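Local coordinates for protein GH62 hydrolase (Scytalidium thermophilum, PDB 4PVA) that probably removes L-arabinofuranose side groups from arabinoxylan, as an alpha-L-arabinofuranosidase of glycoside hydrolase family 62, at residues T49-N54 / T301-T306. Sequence-based numbering, arbitrary orientation.
Sequences TAVLIN and TLTDQT
Chi1 of Thr303, 60°, puts OG1 between the backbone N and the carbonyl carbon and leaves the methyl CG2 anti to that carbon, and this methyl is what reaches Val51. On the valine, chi1 of -66° turns CG1 to face Thr303 CG2, 3.8 Å away. Thr303 CG2 is equally close to Val51 CB. The side chains of Val51 and Thr303 run roughly perpendicular to each other. Ile53, the next residue but one along strand 44-53, adds a looser touch: its CG1 lies 4.3 Å from Thr303 CG2. Trp114 of strand 113-119 packs against both Ile53 and Thr303.

Leu52 and Thr301 meet differently, alongside each other with their ends in the same direction, Leu52 CD2 being 4.0 Å from Thr301 CG2. Their backbones are joined by a water, which donates to Leu52 O and to Thr301 O at 2.7 Å each. Strand 44-53 is the first, axis-side strand of its four-stranded antiparallel blade in the five-bladed beta-propeller of GH62 enzymes. Residues 301-306 belong to the connection from strand 296-298 to strand 308-309, which passes this inner edge of the blade; just before them, Arg300 makes backbone hydrogen bonds with Ala50 and Leu52. Thr303 extends the link to the neighbouring blade through a backbone hydrogen bond with Tyr107.

Farther along, Asp304 OD1 closes an Asx turn by accepting Thr306 N at 3.0 Å, from well above the carboxylate plane. The same oxygen takes Thr306 OG1 at 2.7 Å on its syn lone pair, a second grip on the turn, and Thr306 OG1 is also hydrogen-bonded to Thr308 OG1.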
loop_
_atom_site.group_PDB
_atom_site.type_symbol
_atom_site.label_atom_id
_atom_site.label_comp_id
_atom_site.label_asym_id
_atom_site.label_seq_id
_atom_site.Cartn_x
_atom_site.Cartn_y
_atom_site.Cartn_z
ATOM N N THR A 49 -0.455 -6.111 -0.588
ATOM C CA THR A 49 0.928 -5.885 -0.149
ATOM C C THR A 49 1.641 -7.216 -0.361
ATOM O O THR A 49 1.016 -8.273 -0.198
ATOM C CB THR A 49 0.997 -5.405 1.323
ATOM O OG1 THR A 49 2.364 -5.216 1.680
ATOM C CG2 THR A 49 0.372 -6.404 2.286
ATOM N N ALA A 50 2.910 -7.179 -0.760
ATOM C CA ALA A 50 3.576 -8.416 -1.151
ATOM C C ALA A 50 5.075 -8.331 -0.992
ATOM O O ALA A 50 5.695 -7.283 -1.234
ATOM C CB ALA A 50 3.261 -8.737 -2.599
ATOM N N VAL A 51 5.653 -9.487 -0.647
ATOM C CA VAL A 51 7.082 -9.696 -0.623
ATOM C C VAL A 51 7.424 -10.969 -1.376
ATOM O O VAL A 51 6.573 -11.842 -1.518
ATOM C CB VAL A 51 7.634 -9.741 0.819
ATOM C CG1 VAL A 51 7.490 -8.382 1.508
ATOM C CG2 VAL A 51 6.945 -10.837 1.640
ATOM N N LEU A 52 8.658 -11.023 -1.856
ATOM C CA LEU A 52 9.173 -12.209 -2.548
ATOM C C LEU A 52 10.347 -12.697 -1.735
ATOM O O LEU A 52 11.282 -11.969 -1.502
ATOM C CB LEU A 52 9.569 -11.844 -3.966
ATOM C CG LEU A 52 10.378 -12.878 -4.768
ATOM C CD1 LEU A 52 9.599 -14.166 -4.943
ATOM C CD2 LEU A 52 10.782 -12.323 -6.129
ATOM N N ILE A 53 10.287 -13.959 -1.301
ATOM C CA ILE A 53 11.306 -14.561 -0.417
ATOM C C ILE A 53 11.612 -15.943 -0.984
ATOM O O ILE A 53 10.744 -16.802 -1.036
ATOM C CB ILE A 53 10.812 -14.712 1.030
ATOM C CG1 ILE A 53 10.275 -13.388 1.611
ATOM C CG2 ILE A 53 11.925 -15.251 1.919
ATOM C CD1 ILE A 53 9.456 -13.605 2.876
ATOM N N ASN A 54 12.838 -16.112 -1.459
ATOM C CA ASN A 54 13.316 -17.440 -1.905
ATOM C C ASN A 54 12.365 -18.069 -2.924
ATOM O O ASN A 54 12.017 -19.251 -2.840
ATOM C CB ASN A 54 13.546 -18.348 -0.699
ATOM C CG ASN A 54 14.645 -17.830 0.215
ATOM O OD1 ASN A 54 15.628 -17.223 -0.249
ATOM N ND2 ASN A 54 14.490 -18.063 1.519
ATOM N N THR A 301 11.710 -7.499 -2.279
ATOM C CA THR A 301 12.676 -8.526 -1.869
ATOM C C THR A 301 13.515 -8.102 -0.690
ATOM O O THR A 301 14.068 -8.975 -0.002
ATOM C CB THR A 301 13.631 -8.884 -3.035
ATOM O OG1 THR A 301 14.234 -7.681 -3.515
ATOM C CG2 THR A 301 12.852 -9.553 -4.131
ATOM N N LEU A 302 13.654 -6.812 -0.459
ATOM C CA LEU A 302 14.330 -6.264 0.715
ATOM C C LEU A 302 13.185 -5.984 1.662
ATOM O O LEU A 302 12.514 -4.951 1.565
ATOM C CB LEU A 302 15.138 -5.017 0.333
ATOM C CG LEU A 302 16.166 -5.260 -0.777
ATOM C CD1 LEU A 302 16.786 -3.948 -1.176
ATOM C CD2 LEU A 302 17.251 -6.230 -0.329
ATOM N N THR A 303 12.923 -6.912 2.556
ATOM C CA THR A 303 11.631 -6.966 3.240
ATOM C C THR A 303 11.538 -6.229 4.566
ATOM O O THR A 303 10.465 -6.230 5.157
ATOM C CB THR A 303 11.223 -8.414 3.500
ATOM O OG1 THR A 303 12.215 -9.027 4.324
ATOM C CG2 THR A 303 11.098 -9.165 2.213
ATOM N N ASP A 304 12.604 -5.548 4.974
ATOM C CA ASP A 304 12.647 -4.965 6.303
ATOM C C ASP A 304 11.931 -3.607 6.388
ATOM O O ASP A 304 11.340 -3.113 5.393
ATOM C CB ASP A 304 14.066 -4.925 6.875
ATOM C CG ASP A 304 14.900 -3.787 6.433
ATOM O OD1 ASP A 304 14.458 -2.894 5.682
ATOM O OD2 ASP A 304 16.108 -3.761 6.796
ATOM N N GLN A 305 11.988 -2.975 7.548
ATOM C CA GLN A 305 11.197 -1.811 7.870
ATOM C C GLN A 305 11.644 -0.538 7.196
ATOM O O GLN A 305 11.017 0.479 7.398
ATOM C CB GLN A 305 11.188 -1.630 9.408
ATOM C CG GLN A 305 12.522 -1.187 10.003
ATOM C CD GLN A 305 13.540 -2.295 10.229
ATOM O OE1 GLN A 305 13.266 -3.463 10.100
ATOM N NE2 GLN A 305 14.719 -1.874 10.566
ATOM N N THR A 306 12.741 -0.612 6.442
ATOM C CA THR A 306 13.180 0.547 5.684
ATOM C C THR A 306 12.457 0.705 4.334
ATOM O O THR A 306 12.637 1.718 3.658
ATOM C CB THR A 306 14.725 0.564 5.466
ATOM O OG1 THR A 306 15.105 -0.536 4.640
ATOM C CG2 THR A 306 15.474 0.507 6.800
HETATM O O HOH W 1 13.369 -11.594 0.142
#